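Local coordinates for protein putative dehydratase (Mesorhizobium loti, PDB 2POZ) that is of unknown function but belongs to the mandelate racemase/muconate lactonizing branch of the enolase superfamily and probably acts as a lyase, at residues L242-G256 with I268-D280. Residues are numbered along the deposited sequence; the frame is centred on the assembly and turned at random.
Sequences LKVISEQIPLPIAVG and IFELQACGIIQPD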
ATOM      1  N   LEU A 242      -4.577  -0.739  16.736  1.00 13.49           N
ATOM      2  CA  LEU A 242      -3.259  -0.569  17.348  1.00 15.03           C
ATOM      3  C   LEU A 242      -2.380   0.388  16.546  1.00 15.70           C
ATOM      4  O   LEU A 242      -1.730   1.267  17.119  1.00 14.60           O
ATOM      5  CB  LEU A 242      -2.547  -1.918  17.491  1.00 14.28           C
ATOM      6  CG  LEU A 242      -1.142  -1.907  18.109  1.00 15.31           C
ATOM      7  CD1 LEU A 242      -1.173  -1.263  19.492  1.00 15.44           C
ATOM      8  CD2 LEU A 242      -0.623  -3.338  18.216  1.00 14.46           C
ATOM      9  N   LYS A 243      -2.352   0.232  15.223  1.00 16.21           N
ATOM     10  CA  LYS A 243      -1.524   1.120  14.412  1.00 17.08           C
ATOM     11  C   LYS A 243      -2.065   2.546  14.406  1.00 15.94           C
ATOM     12  O   LYS A 243      -1.304   3.501  14.533  1.00 18.06           O
ATOM     13  CB  LYS A 243      -1.396   0.614  12.971  1.00 21.34           C
ATOM     14  CG  LYS A 243      -0.491   1.526  12.138  1.00 24.04           C
ATOM     15  CD  LYS A 243       0.233   0.795  11.027  1.00 31.31           C
ATOM     16  CE  LYS A 243       1.290   1.698  10.396  1.00 30.77           C
ATOM     17  NZ  LYS A 243       2.277   2.198  11.411  1.00 32.82           N
ATOM     18  N   VAL A 244      -3.376   2.691  14.257  1.00 15.51           N
ATOM     19  CA  VAL A 244      -3.999   4.009  14.251  1.00 14.38           C
ATOM     20  C   VAL A 244      -3.686   4.727  15.560  1.00 16.16           C
ATOM     21  O   VAL A 244      -3.309   5.906  15.569  1.00 14.65           O
ATOM     22  CB  VAL A 244      -5.530   3.897  14.094  1.00 14.18           C
ATOM     23  CG1 VAL A 244      -6.177   5.265  14.271  1.00 15.84           C
ATOM     24  CG2 VAL A 244      -5.865   3.328  12.722  1.00 13.98           C
ATOM     25  N   ILE A 245      -3.841   4.011  16.668  1.00 14.28           N
ATOM     26  CA  ILE A 245      -3.569   4.588  17.970  1.00 15.18           C
ATOM     27  C   ILE A 245      -2.110   5.034  18.078  1.00 13.96           C
ATOM     28  O   ILE A 245      -1.841   6.137  18.533  1.00 14.87           O
ATOM     29  CB  ILE A 245      -3.918   3.583  19.098  1.00 16.99           C
ATOM     30  CG1 ILE A 245      -5.443   3.401  19.162  1.00 15.78           C
ATOM     31  CG2 ILE A 245      -3.374   4.076  20.440  1.00 13.84           C
ATOM     32  CD1 ILE A 245      -5.893   2.218  20.009  1.00 16.03           C
ATOM     33  N   SER A 246      -1.173   4.194  17.645  1.00 14.03           N
ATOM     34  CA  SER A 246       0.241   4.554  17.721  1.00 16.11           C
ATOM     35  C   SER A 246       0.566   5.847  16.965  1.00 17.75           C
ATOM     36  O   SER A 246       1.450   6.603  17.369  1.00 20.32           O
ATOM     37  CB  SER A 246       1.120   3.419  17.181  1.00 15.43           C
ATOM     38  OG  SER A 246       0.951   3.240  15.784  1.00 22.66           O
ATOM     39  N   GLU A 247      -0.153   6.102  15.880  1.00 17.93           N
ATOM     40  CA  GLU A 247       0.073   7.303  15.076  1.00 19.01           C
ATOM     41  C   GLU A 247      -0.626   8.530  15.651  1.00 18.31           C
ATOM     42  O   GLU A 247      -0.344   9.658  15.249  1.00 18.32           O
ATOM     43  CB  GLU A 247      -0.440   7.085  13.646  1.00 18.70           C
ATOM     44  CG  GLU A 247       0.068   5.828  12.967  1.00 24.32           C
ATOM     45  CD  GLU A 247      -0.533   5.626  11.580  1.00 27.89           C
ATOM     46  OE1 GLU A 247      -1.776   5.714  11.442  1.00 29.02           O
ATOM     47  OE2 GLU A 247       0.236   5.372  10.627  1.00 30.56           O
ATOM     48  N   GLN A 248      -1.533   8.315  16.596  1.00 19.18           N
ATOM     49  CA  GLN A 248      -2.301   9.421  17.156  1.00 18.47           C
ATOM     50  C   GLN A 248      -1.998   9.822  18.592  1.00 17.76           C
ATOM     51  O   GLN A 248      -2.498  10.842  19.057  1.00 18.59           O
ATOM     52  CB  GLN A 248      -3.796   9.111  17.030  1.00 19.38           C
ATOM     53  CG  GLN A 248      -4.317   9.067  15.601  1.00 21.47           C
ATOM     54  CD  GLN A 248      -4.298  10.433  14.937  1.00 27.27           C
ATOM     55  OE1 GLN A 248      -4.642  11.437  15.561  1.00 27.76           O
ATOM     56  NE2 GLN A 248      -3.907  10.476  13.663  1.00 26.43           N
ATOM     57  N   ILE A 249      -1.206   9.033  19.308  1.00 15.35           N
ATOM     58  CA  ILE A 249      -0.898   9.383  20.691  1.00 15.43           C
ATOM     59  C   ILE A 249       0.583   9.646  20.887  1.00 15.61           C
ATOM     60  O   ILE A 249       1.415   9.157  20.129  1.00 15.10           O
ATOM     61  CB  ILE A 249      -1.347   8.280  21.683  1.00 13.86           C
ATOM     62  CG1 ILE A 249      -0.479   7.033  21.518  1.00 12.71           C
ATOM     63  CG2 ILE A 249      -2.819   7.958  21.459  1.00 11.69           C
ATOM     64  CD1 ILE A 249      -0.752   5.956  22.575  1.00 10.93           C
ATOM     65  N   PRO A 250       0.933  10.422  21.925  1.00 17.64           N
ATOM     66  CA  PRO A 250       2.332  10.749  22.208  1.00 19.03           C
ATOM     67  C   PRO A 250       3.042   9.765  23.145  1.00 19.45           C
ATOM     68  O   PRO A 250       4.173  10.011  23.561  1.00 21.90           O
ATOM     69  CB  PRO A 250       2.223  12.139  22.819  1.00 21.00           C
ATOM     70  CG  PRO A 250       0.987  11.998  23.671  1.00 20.55           C
ATOM     71  CD  PRO A 250       0.024  11.218  22.774  1.00 19.13           C
ATOM     72  N   LEU A 251       2.389   8.654  23.467  1.00 17.58           N
ATOM     73  CA  LEU A 251       2.977   7.678  24.379  1.00 17.99           C
ATOM     74  C   LEU A 251       3.479   6.420  23.680  1.00 15.35           C
ATOM     75  O   LEU A 251       2.881   5.965  22.718  1.00 14.04           O
ATOM     76  CB  LEU A 251       1.940   7.250  25.419  1.00 18.32           C
ATOM     77  CG  LEU A 251       1.051   8.344  26.003  1.00 20.82           C
ATOM     78  CD1 LEU A 251      -0.015   7.718  26.895  1.00 20.97           C
ATOM     79  CD2 LEU A 251       1.908   9.319  26.779  1.00 20.21           C
ATOM     80  N   PRO A 252       4.599   5.853  24.155  1.00 16.30           N
ATOM     81  CA  PRO A 252       5.126   4.629  23.545  1.00 15.96           C
ATOM     82  C   PRO A 252       4.136   3.513  23.894  1.00 15.80           C
ATOM     83  O   PRO A 252       3.511   3.537  24.961  1.00 14.33           O
ATOM     84  CB  PRO A 252       6.463   4.436  24.260  1.00 17.25           C
ATOM     85  CG  PRO A 252       6.873   5.829  24.593  1.00 19.02           C
ATOM     86  CD  PRO A 252       5.585   6.440  25.077  1.00 17.54           C
ATOM     87  N   ILE A 253       3.993   2.538  23.007  1.00 15.74           N
ATOM     88  CA  ILE A 253       3.065   1.447  23.244  1.00 12.69           C
ATOM     89  C   ILE A 253       3.787   0.129  23.450  1.00 14.09           C
ATOM     90  O   ILE A 253       4.838  -0.113  22.859  1.00 13.27           O
ATOM     91  CB  ILE A 253       2.098   1.285  22.057  1.00 13.23           C
ATOM     92  CG1 ILE A 253       1.269   2.567  21.880  1.00 12.96           C
ATOM     93  CG2 ILE A 253       1.188   0.087  22.282  1.00 10.32           C
ATOM     94  CD1 ILE A 253       0.372   2.554  20.631  1.00  9.41           C
ATOM     95  N   ALA A 254       3.208  -0.714  24.299  1.00 13.37           N
ATOM     96  CA  ALA A 254       3.738  -2.040  24.580  1.00 13.07           C
ATOM     97  C   ALA A 254       2.574  -3.035  24.519  1.00 12.47           C
ATOM     98  O   ALA A 254       1.481  -2.751  25.018  1.00 12.21           O
ATOM     99  CB  ALA A 254       4.388  -2.072  25.968  1.00 12.80           C
ATOM    100  N   VAL A 255       2.800  -4.179  23.878  1.00 11.13           N
ATOM    101  CA  VAL A 255       1.783  -5.232  23.781  1.00 11.67           C
ATOM    102  C   VAL A 255       2.514  -6.564  23.838  1.00 11.61           C
ATOM    103  O   VAL A 255       3.741  -6.598  23.810  1.00 11.67           O
ATOM    104  CB  VAL A 255       0.979  -5.188  22.438  1.00 10.64           C
ATOM    105  CG1 VAL A 255       0.259  -3.861  22.291  1.00 10.14           C
ATOM    106  CG2 VAL A 255       1.915  -5.423  21.247  1.00  9.84           C
ATOM    107  N   GLY A 256       1.768  -7.661  23.919  1.00 12.93           N
ATOM    108  CA  GLY A 256       2.416  -8.960  23.937  1.00 11.36           C
ATOM    109  C   GLY A 256       1.897  -9.975  24.930  1.00 12.86           C
ATOM    110  O   GLY A 256       2.083 -11.178  24.732  1.00 11.41           O
ATOM    111  N   ILE A 268       2.553  -8.249  14.878  1.00 14.12           N
ATOM    112  CA  ILE A 268       2.881  -7.040  15.621  1.00 12.09           C
ATOM    113  C   ILE A 268       4.084  -6.330  14.992  1.00 13.12           C
ATOM    114  O   ILE A 268       4.054  -5.122  14.755  1.00 11.79           O
ATOM    115  CB  ILE A 268       3.222  -7.359  17.092  1.00 12.29           C
ATOM    116  CG1 ILE A 268       2.012  -7.997  17.790  1.00 13.20           C
ATOM    117  CG2 ILE A 268       3.671  -6.081  17.816  1.00 10.51           C
ATOM    118  CD1 ILE A 268       0.736  -7.173  17.718  1.00 13.82           C
ATOM    119  N   PHE A 269       5.142  -7.087  14.728  1.00 11.00           N
ATOM    120  CA  PHE A 269       6.355  -6.531  14.146  1.00 13.09           C
ATOM    121  C   PHE A 269       6.081  -5.750  12.871  1.00 13.55           C
ATOM    122  O   PHE A 269       6.531  -4.615  12.719  1.00 13.10           O
ATOM    123  CB  PHE A 269       7.358  -7.651  13.863  1.00 11.64           C
ATOM    124  CG  PHE A 269       7.826  -8.364  15.096  1.00 11.80           C
ATOM    125  CD1 PHE A 269       8.245  -9.687  15.035  1.00  9.98           C
ATOM    126  CD2 PHE A 269       7.855  -7.706  16.322  1.00 10.44           C
ATOM    127  CE1 PHE A 269       8.683 -10.348  16.181  1.00 12.12           C
ATOM    128  CE2 PHE A 269       8.294  -8.360  17.471  1.00 12.62           C
ATOM    129  CZ  PHE A 269       8.709  -9.683  17.399  1.00 12.31           C
ATOM    130  N   GLU A 270       5.325  -6.358  11.968  1.00 13.69           N
ATOM    131  CA  GLU A 270       5.019  -5.724  10.697  1.00 16.30           C
ATOM    132  C   GLU A 270       4.216  -4.434  10.807  1.00 16.10           C
ATOM    133  O   GLU A 270       4.160  -3.663   9.858  1.00 15.85           O
ATOM    134  CB  GLU A 270       4.311  -6.713   9.777  1.00 17.48           C
ATOM    135  CG  GLU A 270       5.156  -7.952   9.493  1.00 21.14           C
ATOM    136  CD  GLU A 270       4.650  -8.763   8.312  1.00 23.99           C
ATOM    137  OE1 GLU A 270       3.420  -8.945   8.196  1.00 22.16           O
ATOM    138  OE2 GLU A 270       5.493  -9.226   7.507  1.00 26.81           O
ATOM    139  N   LEU A 271       3.595  -4.195  11.957  1.00 16.60           N
ATOM    140  CA  LEU A 271       2.829  -2.969  12.143  1.00 18.44           C
ATOM    141  C   LEU A 271       3.768  -1.813  12.457  1.00 18.71           C
ATOM    142  O   LEU A 271       3.477  -0.662  12.131  1.00 18.78           O
ATOM    143  CB  LEU A 271       1.843  -3.106  13.303  1.00 18.26           C
ATOM    144  CG  LEU A 271       0.742  -4.158  13.216  1.00 21.18           C
ATOM    145  CD1 LEU A 271      -0.021  -4.176  14.537  1.00 22.78           C
ATOM    146  CD2 LEU A 271      -0.182  -3.849  12.053  1.00 18.54           C
ATOM    147  N   GLN A 272       4.888  -2.130  13.096  1.00 20.27           N
ATOM    148  CA  GLN A 272       5.851  -1.115  13.498  1.00 22.62           C
ATOM    149  C   GLN A 272       5.110   0.011  14.207  1.00 22.41           C
ATOM    150  O   GLN A 272       5.294   1.192  13.910  1.00 22.96           O
ATOM    151  CB  GLN A 272       6.607  -0.580  12.288  1.00 26.06           C
ATOM    152  CG  GLN A 272       8.037  -1.074  12.238  1.00 30.23           C
ATOM    153  CD  GLN A 272       8.712  -0.798  10.914  1.00 32.36           C
ATOM    154  OE1 GLN A 272       9.916  -0.994  10.776  1.00 30.86           O
ATOM    155  NE2 GLN A 272       7.936  -0.346   9.927  1.00 33.22           N
ATOM    156  N   ALA A 273       4.264  -0.380  15.152  1.00 21.07           N
ATOM    157  CA  ALA A 273       3.475   0.562  15.925  1.00 21.24           C
ATOM    158  C   ALA A 273       3.894   0.527  17.393  1.00 21.11           C
ATOM    159  O   ALA A 273       3.651   1.477  18.134  1.00 22.39           O
ATOM    160  CB  ALA A 273       1.998   0.223  15.794  1.00 20.61           C
ATOM    161  N   CYS A 274       4.532  -0.570  17.797  1.00 20.11           N
ATOM    162  CA  CYS A 274       4.977  -0.769  19.178  1.00 21.00           C
ATOM    163  C   CYS A 274       6.479  -0.595  19.326  1.00 20.02           C
ATOM    164  O   CYS A 274       7.240  -0.856  18.398  1.00 21.40           O
ATOM    165  CB  CYS A 274       4.607  -2.187  19.651  1.00 19.06           C
ATOM    166  SG  CYS A 274       2.840  -2.545  19.548  1.00 31.70           S
ATOM    167  N   GLY A 275       6.899  -0.169  20.509  1.00 18.70           N
ATOM    168  CA  GLY A 275       8.315  -0.006  20.773  1.00 17.18           C
ATOM    169  C   GLY A 275       8.751  -1.050  21.789  1.00 16.26           C
ATOM    170  O   GLY A 275       9.946  -1.244  22.030  1.00 17.44           O
ATOM    171  N   ILE A 276       7.773  -1.745  22.366  1.00 14.05           N
ATOM    172  CA  ILE A 276       8.043  -2.757  23.386  1.00 14.71           C
ATOM    173  C   ILE A 276       7.097  -3.951  23.277  1.00 12.57           C
ATOM    174  O   ILE A 276       5.896  -3.775  23.073  1.00 14.60           O
ATOM    175  CB  ILE A 276       7.862  -2.149  24.803  1.00 15.40           C
ATOM    176  CG1 ILE A 276       8.760  -0.926  24.967  1.00 16.02           C
ATOM    177  CG2 ILE A 276       8.182  -3.184  25.877  1.00 15.74           C
ATOM    178  CD1 ILE A 276       8.326  -0.010  26.082  1.00 16.92           C
ATOM    179  N   ILE A 277       7.630  -5.161  23.396  1.00  9.89           N
ATOM    180  CA  ILE A 277       6.772  -6.340  23.372  1.00 11.77           C
ATOM    181  C   ILE A 277       6.884  -6.986  24.746  1.00 10.38           C
ATOM    182  O   ILE A 277       7.926  -6.907  25.391  1.00  7.09           O
ATOM    183  CB  ILE A 277       7.151  -7.368  22.272  1.00 10.61           C
ATOM    184  CG1 ILE A 277       8.576  -7.876  22.466  1.00  9.98           C
ATOM    185  CG2 ILE A 277       6.962  -6.733  20.895  1.00 11.61           C
ATOM    186  CD1 ILE A 277       8.882  -9.097  21.618  1.00 10.85           C
ATOM    187  N   GLN A 278       5.807  -7.629  25.180  1.00 12.78           N
ATOM    188  CA  GLN A 278       5.758  -8.239  26.502  1.00 11.60           C
ATOM    189  C   GLN A 278       5.333  -9.697  26.489  1.00 12.05           C
ATOM    190  O   GLN A 278       4.336 -10.065  27.114  1.00 11.92           O
ATOM    191  CB  GLN A 278       4.785  -7.444  27.370  1.00  9.88           C
ATOM    192  CG  GLN A 278       5.082  -5.958  27.409  1.00 12.17           C
ATOM    193  CD  GLN A 278       3.920  -5.153  27.955  1.00 14.60           C
ATOM    194  OE1 GLN A 278       2.878  -5.029  27.305  1.00 14.31           O
ATOM    195  NE2 GLN A 278       4.089  -4.606  29.157  1.00 14.95           N
ATOM    196  N   PRO A 279       6.074 -10.552  25.771  1.00 12.61           N
ATOM    197  CA  PRO A 279       5.692 -11.964  25.742  1.00 11.60           C
ATOM    198  C   PRO A 279       5.835 -12.600  27.120  1.00 12.21           C
ATOM    199  O   PRO A 279       6.639 -12.156  27.938  1.00 11.38           O
ATOM    200  CB  PRO A 279       6.673 -12.564  24.743  1.00 12.95           C
ATOM    201  CG  PRO A 279       7.919 -11.758  24.987  1.00 13.00           C
ATOM    202  CD  PRO A 279       7.359 -10.335  25.083  1.00 11.14           C
ATOM    203  N   ASP A 280       5.046 -13.638  27.366  1.00 11.45           N
ATOM    204  CA  ASP A 280       5.095 -14.368  28.631  1.00 12.75           C
ATOM    205  C   ASP A 280       5.665 -15.741  28.272  1.00 10.67           C
ATOM    206  O   ASP A 280       5.093 -16.430  27.427  1.00 10.57           O
ATOM    207  CB  ASP A 280       3.683 -14.522  29.197  1.00 13.56           C
ATOM    208  CG  ASP A 280       3.668 -15.193  30.565  1.00 18.13           C
ATOM    209  OD1 ASP A 280       4.444 -16.151  30.785  1.00 14.74           O
ATOM    210  OD2 ASP A 280       2.865 -14.761  31.420  1.00 22.70           O
TER
HETATM  211  O   HOH W   1       3.287   4.035  13.891  1.00 25.24           O
HETATM  212  O   HOH W   2       4.299   3.044  20.115  1.00 17.01           O
HETATM  213  O   HOH W   3       2.641 -14.222  25.368  1.00 11.37           O
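Val-255 O accepts the backbone N-H of Gln-278 at 2.7 Å (N to O), and Val-255 N gives its hydrogen to Ile-276 O. The paired strands, 253-255 and 276-277, are parallel neighbours in the enolase-type barrel and form a beta-alpha-beta unit connected through helix 261-269. At the start of the pairing Gly-275 N lies in the carbonyl plane of Ile-253, 3.1 Å from Ile-253 O. Ile-276 N adds a weak bond to the same oxygen. A water links Ile-253 N to Ala-273 O.

Beyond the strands, Lys-243 of helix 239-248 reaches the type I turn Phe-269 to Gln-272. Its chain leaves the helix with CG opposite the backbone N (chi1 -178°) and bends at chi4; NZ donates a hydrogen bond to Leu-271 O, 3.2 Å away and nearly in line with the C=O bond. A long salt bridge joins Lys-243 NZ to Glu-247 OE2, 3.9 Å. A methionine here would probably leave the Leu-271 carbonyl and Glu-247 carboxylate without this cationic partner. Ser-246 OG, bonded to Lys-243 O, lies against the methyl of Ala-273.

Apolar side chains pack where helices and strands meet. Leu-242 crosses Leu-271 at about a right angle, while Val-255 and Ile-268 meet tip to tip. Cys-274 touches both groups, SG lying 3.8 Å from Leu-242 CD2 and 3.5 Å from Val-255 CG2.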